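Long-range contacts in uncharacterized protein PA0076 (Pseudomonas aeruginosa PAO1, PDB 2QNU), which is of unknown biochemical function but, as a TagF-family protein associated with type VI secretion, probably acts in regulating that machinery: residues 50-55 against 209-214; 54-59 against 186-191; 71-76 against 93-98; 179-184 against 200-205. One frame throughout, in Å; residues are numbered along the deposited sequence.

Contact 1 (50-55 against 209-214)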
loop_
_atom_site.group_PDB
_atom_site.type_symbol
_atom_site.label_atom_id
_atom_site.label_comp_id
_atom_site.label_asym_id
_atom_site.label_seq_id
_atom_site.Cartn_x
_atom_site.Cartn_y
_atom_site.Cartn_z
ATOM N N ASP B 50 28.597 -14.590 14.525
ATOM C CA ASP B 50 28.501 -15.277 13.244
ATOM C C ASP B 50 27.343 -14.825 12.400
ATOM O O ASP B 50 27.476 -14.615 11.171
ATOM C CB ASP B 50 28.347 -16.779 13.507
ATOM C CG ASP B 50 29.639 -17.413 14.114
ATOM O OD1 ASP B 50 30.680 -16.708 14.272
ATOM O OD2 ASP B 50 29.598 -18.622 14.477
ATOM N N ALA B 51 26.192 -14.690 13.047
ATOM C CA ALA B 51 24.980 -14.148 12.362
ATOM C C ALA B 51 25.170 -12.723 11.842
ATOM O O ALA B 51 24.858 -12.422 10.665
ATOM C CB ALA B 51 23.786 -14.199 13.340
ATOM N N TYR B 52 25.646 -11.856 12.724
ATOM C CA TYR B 52 25.897 -10.446 12.461
ATOM C C TYR B 52 26.861 -10.232 11.269
ATOM O O TYR B 52 26.579 -9.458 10.332
ATOM C CB TYR B 52 26.477 -9.787 13.703
ATOM C CG TYR B 52 26.885 -8.291 13.569
ATOM C CD1 TYR B 52 28.243 -7.904 13.519
ATOM C CD2 TYR B 52 25.927 -7.266 13.524
ATOM C CE1 TYR B 52 28.639 -6.555 13.432
ATOM C CE2 TYR B 52 26.316 -5.918 13.430
ATOM C CZ TYR B 52 27.666 -5.570 13.395
ATOM O OH TYR B 52 28.039 -4.268 13.349
ATOM N N LEU B 53 27.993 -10.911 11.347
ATOM C CA LEU B 53 29.089 -10.777 10.341
ATOM C C LEU B 53 28.690 -11.184 8.964
ATOM O O LEU B 53 29.192 -10.613 7.994
ATOM C CB LEU B 53 30.222 -11.651 10.761
ATOM C CG LEU B 53 31.338 -11.037 11.567
ATOM C CD1 LEU B 53 31.101 -9.755 12.252
ATOM C CD2 LEU B 53 31.831 -12.108 12.519
ATOM N N THR B 54 27.782 -12.145 8.844
ATOM C CA THR B 54 27.389 -12.589 7.526
ATOM C C THR B 54 25.996 -12.169 7.105
ATOM O O THR B 54 25.450 -12.756 6.159
ATOM C CB THR B 54 27.417 -14.101 7.461
ATOM O OG1 THR B 54 26.530 -14.601 8.474
ATOM C CG2 THR B 54 28.851 -14.624 7.693
ATOM N N SER B 55 25.379 -11.246 7.863
ATOM C CA SER B 55 24.035 -10.818 7.636
ATOM C C SER B 55 24.013 -9.831 6.446
ATOM O O SER B 55 25.043 -9.224 6.106
ATOM C CB SER B 55 23.468 -10.147 8.888
ATOM O OG SER B 55 24.266 -9.048 9.269
ATOM N N ARG B 209 16.023 -10.739 13.391
ATOM C CA ARG B 209 15.526 -11.287 12.141
ATOM C C ARG B 209 16.305 -10.702 10.965
ATOM O O ARG B 209 16.471 -11.377 9.960
ATOM C CB ARG B 209 13.983 -11.051 11.955
ATOM C CG ARG B 209 13.142 -12.020 12.848
ATOM C CD ARG B 209 12.297 -11.471 14.058
ATOM N NE ARG B 209 11.064 -10.902 13.583
ATOM C CZ ARG B 209 9.992 -10.489 14.284
ATOM N NH1 ARG B 209 9.821 -10.629 15.605
ATOM N NH2 ARG B 209 9.030 -9.923 13.581
ATOM N N PHE B 210 16.818 -9.491 11.122
ATOM C CA PHE B 210 17.727 -8.917 10.093
ATOM C C PHE B 210 19.057 -9.698 9.983
ATOM O O PHE B 210 19.800 -9.494 9.011
ATOM C CB PHE B 210 18.134 -7.492 10.437
ATOM C CG PHE B 210 17.029 -6.489 10.315
ATOM C CD1 PHE B 210 16.390 -6.278 9.101
ATOM C CD2 PHE B 210 16.651 -5.730 11.427
ATOM C CE1 PHE B 210 15.370 -5.298 8.991
ATOM C CE2 PHE B 210 15.609 -4.765 11.337
ATOM C CZ PHE B 210 14.964 -4.584 10.128
ATOM N N LEU B 211 19.390 -10.479 11.018
ATOM C CA LEU B 211 20.682 -11.227 11.069
ATOM C C LEU B 211 20.462 -12.680 10.745
ATOM O O LEU B 211 21.318 -13.278 10.151
ATOM C CB LEU B 211 21.454 -11.063 12.380
ATOM C CG LEU B 211 21.432 -9.703 13.100
ATOM C CD1 LEU B 211 22.049 -9.770 14.501
ATOM C CD2 LEU B 211 22.064 -8.601 12.323
ATOM N N THR B 212 19.306 -13.249 11.077
ATOM C CA THR B 212 19.130 -14.645 10.891
ATOM C C THR B 212 18.031 -15.014 9.943
ATOM O O THR B 212 17.986 -16.159 9.492
ATOM C CB THR B 212 18.834 -15.334 12.235
ATOM O OG1 THR B 212 17.509 -15.006 12.658
ATOM C CG2 THR B 212 19.809 -14.884 13.262
ATOM N N GLY B 213 17.136 -14.080 9.636
ATOM C CA GLY B 213 15.909 -14.426 8.915
ATOM C C GLY B 213 14.987 -15.420 9.631
ATOM O O GLY B 213 14.041 -15.933 9.049
ATOM N N GLU B 214 15.237 -15.694 10.887
ATOM C CA GLU B 214 14.473 -16.715 11.563
ATOM C C GLU B 214 13.161 -16.161 12.120
ATOM O O GLU B 214 13.064 -15.003 12.422
ATOM C CB GLU B 214 15.313 -17.315 12.667
ATOM C CG GLU B 214 16.568 -18.029 12.147
ATOM C CD GLU B 214 17.438 -18.560 13.274
ATOM O OE1 GLU B 214 17.168 -18.245 14.480
ATOM O OE2 GLU B 214 18.431 -19.286 12.959
HETATM O O HOH W 1 23.611 -14.087 9.088
HETATM O O HOH W 2 22.180 -7.053 8.461
#
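Tyr52 O, near the C-terminal end of helix 48-53, accepts two bonds from the same residue: the hydroxyl of Ser55 at 2.6 Å from OG to O, and the Ser55 backbone N. Both arrive from one face of the carbonyl plane, and together they tie down the turn by which the chain leaves the helix. The contact is a helix end meeting the short helix 209-212, and it is mostly buried. Ser55 OG stands between its backbone N and carbonyl carbon (chi1 58°), which sets it within bonding distance of Tyr52 O while CB presses on the second helix, 3.7 Å from Leu211 CA. Leu211 has the most surface buried here and packs on Ala51, Tyr52 and Ser55. Its CD2 branch lies 3.8 Å from Ser55 OG and reaches the edge of the Tyr52 ring, near the ring plane; the far end of that ring is held by a bond from Tyr52 OH to Ser79 O. Ala51 CB sits 4.0 Å from Leu211 CB and also touches Thr212 CG2. Thr212 OG1 takes a bond from Glu214 N, an ST turn at the C-terminal end of the short helix. Ala51 O and Leu211 O approach to 3.7 Å, two acceptors with one water serving both: it donates to Ala51 O at 2.6 Å and to Leu211 O at 2.7 Å, and also meets Thr54 OG1.

Contact 2 (54-59 against 186-191)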
loop_
_atom_site.group_PDB
_atom_site.type_symbol
_atom_site.label_atom_id
_atom_site.label_comp_id
_atom_site.label_asym_id
_atom_site.label_seq_id
_atom_site.Cartn_x
_atom_site.Cartn_y
_atom_site.Cartn_z
ATOM N N THR B 54 27.782 -12.145 8.844
ATOM C CA THR B 54 27.389 -12.589 7.526
ATOM C C THR B 54 25.996 -12.169 7.105
ATOM O O THR B 54 25.450 -12.756 6.159
ATOM C CB THR B 54 27.417 -14.101 7.461
ATOM O OG1 THR B 54 26.530 -14.601 8.474
ATOM C CG2 THR B 54 28.851 -14.624 7.693
ATOM N N SER B 55 25.379 -11.246 7.863
ATOM C CA SER B 55 24.035 -10.818 7.636
ATOM C C SER B 55 24.013 -9.831 6.446
ATOM O O SER B 55 25.043 -9.224 6.106
ATOM C CB SER B 55 23.468 -10.147 8.888
ATOM O OG SER B 55 24.266 -9.048 9.269
ATOM N N PRO B 56 22.840 -9.671 5.807
ATOM C CA PRO B 56 22.694 -8.770 4.661
ATOM C C PRO B 56 22.899 -7.299 4.898
ATOM O O PRO B 56 22.887 -6.756 6.030
ATOM C CB PRO B 56 21.239 -8.953 4.241
ATOM C CG PRO B 56 20.897 -10.305 4.756
ATOM C CD PRO B 56 21.580 -10.365 6.091
ATOM N N LEU B 57 23.103 -6.641 3.764
ATOM C CA LEU B 57 22.968 -5.209 3.716
ATOM C C LEU B 57 21.476 -4.993 3.444
ATOM O O LEU B 57 20.901 -5.676 2.539
ATOM C CB LEU B 57 23.829 -4.623 2.593
ATOM C CG LEU B 57 25.316 -4.446 2.977
ATOM C CD1 LEU B 57 26.051 -5.803 3.083
ATOM C CD2 LEU B 57 25.975 -3.541 1.988
ATOM N N TRP B 58 20.850 -4.141 4.292
ATOM C CA TRP B 58 19.458 -3.810 4.167
ATOM C C TRP B 58 19.275 -2.383 3.665
ATOM O O TRP B 58 19.702 -1.426 4.239
ATOM C CB TRP B 58 18.757 -4.025 5.489
ATOM C CG TRP B 58 18.745 -5.443 5.887
ATOM C CD1 TRP B 58 19.521 -6.022 6.829
ATOM C CD2 TRP B 58 17.888 -6.451 5.391
ATOM N NE1 TRP B 58 19.225 -7.368 6.935
ATOM C CE2 TRP B 58 18.203 -7.650 6.082
ATOM C CE3 TRP B 58 16.827 -6.456 4.485
ATOM C CZ2 TRP B 58 17.543 -8.841 5.843
ATOM C CZ3 TRP B 58 16.207 -7.641 4.214
ATOM C CH2 TRP B 58 16.573 -8.825 4.886
ATOM N N ARG B 59 18.625 -2.295 2.544
ATOM C CA ARG B 59 18.118 -1.039 2.010
ATOM C C ARG B 59 16.806 -0.747 2.785
ATOM O O ARG B 59 16.121 -1.661 3.153
ATOM C CB ARG B 59 17.773 -1.247 0.562
ATOM C CG ARG B 59 18.920 -1.749 -0.265
ATOM C CD ARG B 59 18.501 -2.266 -1.602
ATOM N NE ARG B 59 19.645 -2.877 -2.306
ATOM C CZ ARG B 59 19.591 -3.370 -3.544
ATOM N NH1 ARG B 59 18.490 -3.250 -4.265
ATOM N NH2 ARG B 59 20.655 -3.916 -4.093
ATOM N N ARG B 186 19.332 -7.863 -1.350
ATOM C CA ARG B 186 19.791 -9.109 -2.033
ATOM C C ARG B 186 19.843 -10.308 -1.098
ATOM O O ARG B 186 19.855 -11.449 -1.544
ATOM C CB ARG B 186 21.173 -8.936 -2.652
ATOM C CG ARG B 186 21.280 -7.822 -3.621
ATOM C CD ARG B 186 22.713 -7.699 -4.278
ATOM N NE ARG B 186 22.535 -7.163 -5.618
ATOM C CZ ARG B 186 22.916 -5.964 -6.015
ATOM N NH1 ARG B 186 23.618 -5.134 -5.244
ATOM N NH2 ARG B 186 22.654 -5.624 -7.231
ATOM N N GLY B 187 19.802 -10.072 0.200
ATOM C CA GLY B 187 19.884 -11.203 1.131
ATOM C C GLY B 187 21.302 -11.693 1.366
ATOM O O GLY B 187 22.256 -10.947 1.192
ATOM N N SER B 188 21.421 -12.941 1.794
ATOM C CA SER B 188 22.692 -13.579 2.114
ATOM C C SER B 188 22.491 -15.079 1.871
ATOM O O SER B 188 21.360 -15.531 1.589
ATOM C CB SER B 188 23.045 -13.369 3.589
ATOM O OG SER B 188 22.069 -14.043 4.415
ATOM N N ALA B 189 23.558 -15.862 1.971
ATOM C CA ALA B 189 23.387 -17.295 2.012
ATOM C C ALA B 189 22.224 -17.748 2.957
ATOM O O ALA B 189 21.553 -18.725 2.674
ATOM C CB ALA B 189 24.683 -17.941 2.471
ATOM N N ARG B 190 21.965 -17.026 4.034
ATOM C CA ARG B 190 20.962 -17.475 5.015
ATOM C C ARG B 190 19.546 -16.852 4.912
ATOM O O ARG B 190 18.576 -17.436 5.379
ATOM C CB ARG B 190 21.498 -17.228 6.427
ATOM C CG ARG B 190 22.841 -17.839 6.646
ATOM C CD ARG B 190 22.905 -18.584 8.001
ATOM N NE ARG B 190 23.602 -17.834 9.064
ATOM C CZ ARG B 190 23.119 -17.544 10.281
ATOM N NH1 ARG B 190 21.878 -17.891 10.665
ATOM N NH2 ARG B 190 23.904 -16.883 11.125
ATOM N N ILE B 191 19.440 -15.691 4.312
ATOM C CA ILE B 191 18.180 -14.970 4.198
ATOM C C ILE B 191 17.924 -14.716 2.721
ATOM O O ILE B 191 18.766 -14.088 2.034
ATOM C CB ILE B 191 18.323 -13.656 4.958
ATOM C CG1 ILE B 191 18.809 -13.924 6.391
ATOM C CG2 ILE B 191 17.066 -12.910 4.957
ATOM C CD1 ILE B 191 18.821 -12.675 7.270
HETATM O O HOH W 3 21.457 -6.047 -0.234
HETATM O O HOH W 4 19.079 -7.687 2.045
HETATM O O HOH W 5 23.087 -8.214 1.155
#
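Ile191 sets CG1 beside its backbone N (chi1 -53°) and runs on extended to CD1 (chi2 -173°), which carries CD1 to 3.8 Å from Pro56 CD while the CG2 branch comes up to the edge of the Trp58 indole, 4.1 Å from CH2. Pro56 CG also lies 3.7 Å from Gly187 C. The backbones join through water. Two waters donate to Leu57 O and accept from Arg186 N and Gly187 N, and a third runs between Leu57 N and Gly187 O. At one end Arg59 NH2 stands over a face of the Arg186 guanidinium, 3.4 Å from NH1, with the two planes 89° apart. The like charges are probably offset by Glu116 of helix 110-121, which forms salt bridges with both arginines; Glu113 binds Arg186 as well. At the other end Ser188 CB rests 3.6 Å from Thr54 O, and Ser188 OG accepts from the backbone N of Arg190 and of Ile191. That double grip makes an ST turn and an ST motif, here in the loop joining the antiparallel neighbours 180-185 and 194-199 of the sheet.

Contact 3 (71-76 against 93-98)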
loop_
_atom_site.group_PDB
_atom_site.type_symbol
_atom_site.label_atom_id
_atom_site.label_comp_id
_atom_site.label_asym_id
_atom_site.label_seq_id
_atom_site.Cartn_x
_atom_site.Cartn_y
_atom_site.Cartn_z
ATOM N N ALA B 71 11.349 11.944 6.370
ATOM C CA ALA B 71 11.472 10.594 5.932
ATOM C C ALA B 71 12.980 10.279 5.737
ATOM O O ALA B 71 13.843 11.192 5.571
ATOM C CB ALA B 71 10.702 10.367 4.671
ATOM N N VAL B 72 13.281 8.989 5.731
ATOM C CA VAL B 72 14.645 8.573 5.563
ATOM C C VAL B 72 14.718 7.311 4.710
ATOM O O VAL B 72 13.886 6.363 4.813
ATOM C CB VAL B 72 15.421 8.598 6.937
ATOM C CG1 VAL B 72 14.661 7.937 8.019
ATOM C CG2 VAL B 72 16.877 8.055 6.846
ATOM N N THR B 73 15.697 7.349 3.813
ATOM C CA THR B 73 16.019 6.201 2.978
ATOM C C THR B 73 17.536 5.967 2.974
ATOM O O THR B 73 18.310 6.876 3.243
ATOM C CB THR B 73 15.503 6.372 1.569
ATOM O OG1 THR B 73 15.611 5.137 0.869
ATOM C CG2 THR B 73 16.253 7.451 0.820
ATOM N N GLY B 74 17.934 4.721 2.730
ATOM C CA GLY B 74 19.344 4.401 2.792
ATOM C C GLY B 74 19.655 2.934 2.782
ATOM O O GLY B 74 18.849 2.118 2.339
ATOM N N VAL B 75 20.867 2.635 3.216
ATOM C CA VAL B 75 21.323 1.259 3.347
ATOM C C VAL B 75 22.119 1.130 4.639
ATOM O O VAL B 75 22.840 2.027 4.999
ATOM C CB VAL B 75 22.170 0.783 2.152
ATOM C CG1 VAL B 75 22.476 -0.731 2.293
ATOM C CG2 VAL B 75 21.482 1.054 0.824
ATOM N N VAL B 76 21.942 0.026 5.352
ATOM C CA VAL B 76 22.707 -0.208 6.577
ATOM C C VAL B 76 23.423 -1.546 6.437
ATOM O O VAL B 76 22.878 -2.489 5.862
ATOM C CB VAL B 76 21.858 -0.227 7.870
ATOM C CG1 VAL B 76 20.665 -1.181 7.785
ATOM C CG2 VAL B 76 22.708 -0.612 9.075
ATOM N N CYS B 93 19.846 9.183 3.386
ATOM C CA CYS B 93 19.366 10.438 2.842
ATOM C C CYS B 93 18.032 10.836 3.497
ATOM O O CYS B 93 17.042 10.113 3.436
ATOM C CB CYS B 93 19.190 10.282 1.352
ATOM S SG CYS B 93 18.630 11.745 0.646
ATOM N N LEU B 94 18.015 12.004 4.107
ATOM C CA LEU B 94 16.811 12.546 4.709
ATOM C C LEU B 94 15.921 13.231 3.665
ATOM O O LEU B 94 16.378 14.031 2.957
ATOM C CB LEU B 94 17.210 13.548 5.763
ATOM C CG LEU B 94 17.055 13.065 7.198
ATOM C CD1 LEU B 94 18.271 12.322 7.630
ATOM C CD2 LEU B 94 16.782 14.296 8.111
ATOM N N LEU B 95 14.660 12.875 3.573
ATOM C CA LEU B 95 13.788 13.439 2.554
ATOM C C LEU B 95 12.686 14.301 3.207
ATOM O O LEU B 95 12.396 14.161 4.422
ATOM C CB LEU B 95 13.128 12.325 1.755
ATOM C CG LEU B 95 14.053 11.375 0.996
ATOM C CD1 LEU B 95 13.375 10.029 0.870
ATOM C CD2 LEU B 95 14.403 11.986 -0.374
ATOM N N PRO B 96 12.062 15.190 2.415
ATOM C CA PRO B 96 10.892 15.925 2.927
ATOM C C PRO B 96 9.823 14.989 3.472
ATOM O O PRO B 96 9.605 13.890 2.917
ATOM C CB PRO B 96 10.376 16.641 1.685
ATOM C CG PRO B 96 11.614 16.880 0.889
ATOM C CD PRO B 96 12.396 15.621 1.044
ATOM N N ALA B 97 9.157 15.410 4.535
ATOM C CA ALA B 97 8.098 14.601 5.102
ATOM C C ALA B 97 6.989 14.283 4.077
ATOM O O ALA B 97 6.204 13.360 4.289
ATOM C CB ALA B 97 7.514 15.282 6.334
ATOM N N ASN B 98 6.933 15.006 2.964
ATOM C CA ASN B 98 5.975 14.653 1.931
ATOM C C ASN B 98 6.536 13.909 0.750
ATOM O O ASN B 98 5.909 13.922 -0.301
ATOM C CB ASN B 98 5.304 15.918 1.389
ATOM C CG ASN B 98 6.252 16.774 0.601
ATOM O OD1 ASN B 98 7.443 16.531 0.595
ATOM N ND2 ASN B 98 5.726 17.797 -0.057
#
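Thr73 meets Leu95 methyl to methyl, CG2 3.9 Å from CD1, the side chains crossing at a slant, and brushes Cys93 CB on the facing strand. The hydroxyl branch goes the other way: OG1 is anti to the backbone N (chi1 -169°) and bonds to Phe60 O, which fixes the rotation that leaves the methyl for Leu95. Ala71, Thr73, Cys93 and Leu95 share one face of an antiparallel pair, while Val72 and Leu94 stand on the other. Thr73 and Cys93 form a hydrogen-bonded pair, with Cys93 N 2.8 Å from Thr73 O and Thr73 N 3.1 Å from Cys93 O. Ala71 and Leu95 form the next such pair, less evenly: Leu95 N lies 2.7 Å from Ala71 O, whereas the return bond from Ala71 N to Leu95 O is bent to 127° and weak. Between them, Val72 and Leu94 are a non-hydrogen-bonded pair. This is the open end of the beta hairpin 71-77/89-95. Strand 58-62 bonds to the far edge of 71-77, Val72 meeting Ile62, and helices 101-105 and 110-121 cover the Thr73 face through Leu104 and Phe112.

Contact 4 (179-184 against 200-205). With ACT (acetate ion), chain F.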
loop_
_atom_site.group_PDB
_atom_site.type_symbol
_atom_site.label_atom_id
_atom_site.label_comp_id
_atom_site.label_asym_id
_atom_site.label_seq_id
_atom_site.Cartn_x
_atom_site.Cartn_y
_atom_site.Cartn_z
ATOM N N GLY B 179 3.497 5.644 8.173
ATOM C CA GLY B 179 3.612 5.004 9.481
ATOM C C GLY B 179 4.504 3.738 9.513
ATOM O O GLY B 179 4.441 2.975 10.452
ATOM N N ALA B 180 5.299 3.505 8.496
ATOM C CA ALA B 180 5.945 2.176 8.328
ATOM C C ALA B 180 7.417 2.268 8.026
ATOM O O ALA B 180 7.904 3.325 7.573
ATOM C CB ALA B 180 5.268 1.377 7.197
ATOM N N SER B 181 8.120 1.131 8.229
ATOM C CA SER B 181 9.475 0.993 7.714
ATOM C C SER B 181 9.517 -0.244 6.795
ATOM O O SER B 181 8.916 -1.313 7.130
ATOM C CB SER B 181 10.448 0.926 8.879
ATOM O OG SER B 181 10.200 -0.209 9.674
ATOM N N HIS B 182 10.125 -0.062 5.620
ATOM C CA HIS B 182 10.345 -1.112 4.644
ATOM C C HIS B 182 11.870 -1.374 4.567
ATOM O O HIS B 182 12.689 -0.449 4.639
ATOM C CB HIS B 182 9.824 -0.727 3.260
ATOM C CG HIS B 182 8.324 -0.809 3.125
ATOM N ND1 HIS B 182 7.481 0.221 3.467
ATOM C CD2 HIS B 182 7.532 -1.837 2.743
ATOM C CE1 HIS B 182 6.228 -0.167 3.289
ATOM N NE2 HIS B 182 6.229 -1.411 2.826
ATOM N N TRP B 183 12.204 -2.634 4.404
ATOM C CA TRP B 183 13.588 -3.123 4.462
ATOM C C TRP B 183 13.669 -4.187 3.404
ATOM O O TRP B 183 12.775 -5.065 3.354
ATOM C CB TRP B 183 13.826 -3.749 5.811
ATOM C CG TRP B 183 13.480 -2.879 6.929
ATOM C CD1 TRP B 183 12.214 -2.756 7.530
ATOM C CD2 TRP B 183 14.349 -2.025 7.652
ATOM N NE1 TRP B 183 12.285 -1.857 8.564
ATOM C CE2 TRP B 183 13.567 -1.384 8.659
ATOM C CE3 TRP B 183 15.729 -1.719 7.556
ATOM C CZ2 TRP B 183 14.108 -0.461 9.536
ATOM C CZ3 TRP B 183 16.261 -0.799 8.417
ATOM C CH2 TRP B 183 15.472 -0.200 9.427
ATOM N N TRP B 184 14.627 -4.054 2.476
ATOM C CA TRP B 184 14.728 -5.020 1.384
ATOM C C TRP B 184 16.176 -5.141 0.915
ATOM O O TRP B 184 17.020 -4.344 1.295
ATOM C CB TRP B 184 13.823 -4.678 0.225
ATOM C CG TRP B 184 14.236 -3.474 -0.584
ATOM C CD1 TRP B 184 14.840 -3.494 -1.770
ATOM C CD2 TRP B 184 14.026 -2.091 -0.250
ATOM N NE1 TRP B 184 15.066 -2.192 -2.227
ATOM C CE2 TRP B 184 14.578 -1.325 -1.282
ATOM C CE3 TRP B 184 13.441 -1.425 0.839
ATOM C CZ2 TRP B 184 14.553 0.031 -1.266
ATOM C CZ3 TRP B 184 13.423 -0.065 0.842
ATOM C CH2 TRP B 184 13.982 0.654 -0.189
ATOM N N GLY B 200 5.647 0.943 11.983
ATOM C CA GLY B 200 6.642 1.569 12.816
ATOM C C GLY B 200 8.037 1.017 12.585
ATOM O O GLY B 200 8.282 0.365 11.558
ATOM N N LEU B 201 8.937 1.299 13.536
ATOM C CA LEU B 201 10.304 0.731 13.538
ATOM C C LEU B 201 10.208 -0.667 14.011
ATOM O O LEU B 201 9.347 -0.960 14.826
ATOM C CB LEU B 201 11.245 1.465 14.484
ATOM C CG LEU B 201 11.497 2.943 14.155
ATOM C CD1 LEU B 201 12.255 3.667 15.236
ATOM C CD2 LEU B 201 12.144 3.071 12.846
ATOM N N PRO B 202 11.121 -1.534 13.519
ATOM C CA PRO B 202 11.185 -2.881 14.093
ATOM C C PRO B 202 11.354 -2.805 15.625
ATOM O O PRO B 202 12.141 -2.040 16.144
ATOM C CB PRO B 202 12.378 -3.508 13.401
ATOM C CG PRO B 202 12.587 -2.656 12.156
ATOM C CD PRO B 202 12.100 -1.312 12.439
ATOM N N PRO B 203 10.533 -3.549 16.348
ATOM C CA PRO B 203 10.787 -3.656 17.783
ATOM C C PRO B 203 12.161 -4.301 18.046
ATOM O O PRO B 203 12.623 -5.140 17.243
ATOM C CB PRO B 203 9.654 -4.531 18.306
ATOM C CG PRO B 203 9.075 -5.160 17.186
ATOM C CD PRO B 203 9.370 -4.336 15.913
ATOM N N ALA B 204 12.783 -3.912 19.150
ATOM C CA ALA B 204 14.140 -4.372 19.476
ATOM C C ALA B 204 14.255 -5.907 19.402
ATOM O O ALA B 204 15.170 -6.401 18.801
ATOM C CB ALA B 204 14.579 -3.860 20.794
ATOM N N PRO B 205 13.304 -6.651 19.982
ATOM C CA PRO B 205 13.401 -8.122 19.854
ATOM C C PRO B 205 13.234 -8.642 18.447
ATOM O O PRO B 205 13.387 -9.832 18.235
ATOM C CB PRO B 205 12.272 -8.638 20.753
ATOM C CG PRO B 205 11.931 -7.433 21.687
ATOM C CD PRO B 205 12.164 -6.243 20.838
HETATM C C ACT F . 4.690 -4.098 1.946
HETATM O O ACT F . 5.874 -4.411 2.320
HETATM O OXT ACT F . 4.274 -2.883 2.068
HETATM C CH3 ACT F . 3.830 -5.146 1.422
#
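Gly200 and Ser181 are joined by a short side-chain bond, Ser181 OG donating to Gly200 O at 2.7 Å. The same hydroxyl accepts from the indole of Trp183, with NE1 2.9 Å from Ser181 OG and an angle at hydrogen of 148°, so it relays between a loop carbonyl and a strand tryptophan. Its place follows from the first torsion of Ser181, which sets OG between the backbone N and the carbonyl carbon (chi1 63°). Gly200 is also held through its N, which bonds to Gly179 O at 2.8 Å; with both its N and its O engaged, the chain is fastened to strand 180-185 as it leaves strand 194-199. Pro202 then lodges beside the pair. Its CD lies 3.5 Å from Ser181 OG and 3.6 Å from Trp183 CZ2, and its CG 3.7 Å from Trp183 NE1, the pyrrolidine meeting the indole obliquely. His182, alternating to the other face of the strand, bonds through NE2 to an acetate OXT at 2.6 Å; the ion probably came from the crystallisation liquor. Strand 180-185 runs between 58-62 and 194-199 in the sheet, with His182 bonded to Ala61 and Ser181 to Tyr198, while Trp183 packs among Trp29 and Trp32 of helix 23-44, Phe60 of strand 58-62 and Phe210 of helix 209-212.

Contacts 1 and 2 lie side by side, their centres about 7 Å apart; they share Thr54 and Ser55 and meet where Trp58 NE1 bonds to Phe210 O. From there the chain enters the antiparallel sheet, in which 89-95, 71-77, 58-62, 180-185 and 194-199 follow one another across. Contact 3 joins the first two of these strands, about 24 Å from contact 1 between centres, and contact 4 ties 180-185 to the segment after 194-199, about 14 Å from contact 3 between centres. Strand 58-62 lies between them, with Trp58 bonded to Val76 and Arg59 to Trp184. Contacts 2 and 4 alternate along the sequence, and late strand 180-185 pairs with early strand 58-62 within one sheet.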